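Local structure of pseudoazurin (Methylobacterium extorquens, 1PMY) at residues M7-S10 and M15-F18. The protein binds one copper ion and probably serves as a periplasmic electron-transfer protein of the blue copper (cupredoxin) family. Sequence-based numbering, arbitrary orientation.
Sequences MLNS and MMVF
M7 lies beside F18 in a non-hydrogen-bonded antiparallel pair. M7 CG comes within 3.7 Å of F18 CE1. The M7 chain runs extended through chi2 (-172°), which carries SD on past F18 CE1, oblique to the ring. SD lies 5.3 Å from the F18 ring centroid, a Met-aromatic contact.

L8 and V17 form the next, hydrogen-bonded pair. L8 N donates to V17 O at 2.9 Å, nearly in line with the V17 carbonyl. V17 N returns a bond to L8 O at 3.0 Å. L8 CB meets V17 CG2 loosely.

At N9 the chain turns a corner, as it does at M16. M16 N donates to N9 O at 2.7 Å. The bond is straight at hydrogen (169°), but the donor stands above the carbonyl plane. M15 CA makes a CA-H...O contact with N9 O. The N9 and M16 side chains cross, with OD1 4.1 Å from SD. N9 OD1 also accepts a weak hydrogen bond from H40 NE2, so this second-shell residue may help orient the copper ligand.

S10 and M15 form another non-hydrogen-bonded pair. The M15 chain bends at chi2 (-48°) and chi3, curling CE back toward N9 O and to 3.6 Å from S10 CB.

The M16 side chain lies about 5 Å from the copper ion and packs on H40. N9 N hydrogen-bonds to the D37 carboxylate, and the R114 guanidinium of helix 109-120 to the carbonyls of M15 and M16. In the cupredoxin fold, strands 2-8 and 17-25 make an antiparallel hairpin, with 30-34 beside 2-8 and 87-92 beside 17-25.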
loop_
_atom_site.group_PDB
_atom_site.type_symbol
_atom_site.label_atom_id
_atom_site.label_comp_id
_atom_site.label_asym_id
_atom_site.label_seq_id
_atom_site.Cartn_x
_atom_site.Cartn_y
_atom_site.Cartn_z
ATOM N N MET A 7 -2.804 4.822 -9.644
ATOM C CA MET A 7 -3.891 5.301 -8.726
ATOM C C MET A 7 -5.137 5.516 -9.602
ATOM O O MET A 7 -5.142 6.441 -10.447
ATOM C CB MET A 7 -3.361 6.573 -8.040
ATOM C CG MET A 7 -2.136 6.105 -7.230
ATOM S SD MET A 7 -1.555 7.504 -6.187
ATOM C CE MET A 7 -1.108 8.602 -7.524
ATOM N N LEU A 8 -6.092 4.648 -9.426
ATOM C CA LEU A 8 -7.294 4.627 -10.296
ATOM C C LEU A 8 -8.645 4.797 -9.590
ATOM O O LEU A 8 -8.885 4.341 -8.516
ATOM C CB LEU A 8 -7.360 3.254 -11.004
ATOM C CG LEU A 8 -6.208 2.831 -11.878
ATOM C CD1 LEU A 8 -6.143 1.318 -12.049
ATOM C CD2 LEU A 8 -6.129 3.576 -13.154
ATOM N N ASN A 9 -9.476 5.513 -10.346
ATOM C CA ASN A 9 -10.902 5.655 -9.955
ATOM C C ASN A 9 -11.606 4.287 -10.121
ATOM O O ASN A 9 -12.516 3.957 -9.295
ATOM C CB ASN A 9 -11.581 6.720 -10.796
ATOM C CG ASN A 9 -11.154 8.111 -10.518
ATOM O OD1 ASN A 9 -10.401 8.408 -9.523
ATOM N ND2 ASN A 9 -11.678 9.061 -11.285
ATOM N N SER A 10 -11.296 3.591 -11.186
ATOM C CA SER A 10 -11.910 2.286 -11.525
ATOM C C SER A 10 -10.870 1.333 -12.052
ATOM O O SER A 10 -10.074 1.680 -12.938
ATOM C CB SER A 10 -13.122 2.514 -12.434
ATOM O OG SER A 10 -13.954 1.345 -12.481
ATOM N N MET A 15 -14.114 0.373 -7.594
ATOM C CA MET A 15 -13.864 1.781 -7.468
ATOM C C MET A 15 -12.742 2.107 -6.464
ATOM O O MET A 15 -12.671 1.485 -5.403
ATOM C CB MET A 15 -15.041 2.669 -7.147
ATOM C CG MET A 15 -16.331 2.304 -7.809
ATOM S SD MET A 15 -16.117 2.012 -9.580
ATOM C CE MET A 15 -15.690 3.636 -10.199
ATOM N N MET A 16 -11.922 3.057 -6.822
ATOM C CA MET A 16 -10.838 3.599 -5.964
ATOM C C MET A 16 -9.844 2.505 -5.580
ATOM O O MET A 16 -9.888 2.003 -4.410
ATOM C CB MET A 16 -11.381 4.335 -4.786
ATOM C CG MET A 16 -12.552 5.230 -5.018
ATOM S SD MET A 16 -11.952 6.500 -6.211
ATOM C CE MET A 16 -13.423 7.468 -6.358
ATOM N N VAL A 17 -8.991 2.129 -6.490
ATOM C CA VAL A 17 -8.006 1.100 -6.350
ATOM C C VAL A 17 -6.558 1.484 -6.834
ATOM O O VAL A 17 -6.368 2.424 -7.602
ATOM C CB VAL A 17 -8.424 -0.192 -7.108
ATOM C CG1 VAL A 17 -9.842 -0.656 -6.749
ATOM C CG2 VAL A 17 -8.357 0.034 -8.608
ATOM N N PHE A 18 -5.630 0.752 -6.248
ATOM C CA PHE A 18 -4.235 0.809 -6.609
ATOM C C PHE A 18 -4.115 -0.431 -7.533
ATOM O O PHE A 18 -4.697 -1.465 -7.180
ATOM C CB PHE A 18 -3.244 0.727 -5.453
ATOM C CG PHE A 18 -3.127 1.954 -4.609
ATOM C CD1 PHE A 18 -2.363 3.075 -4.940
ATOM C CD2 PHE A 18 -3.716 1.894 -3.333
ATOM C CE1 PHE A 18 -2.263 4.155 -4.035
ATOM C CE2 PHE A 18 -3.645 2.988 -2.460
ATOM C CZ PHE A 18 -2.971 4.129 -2.797
#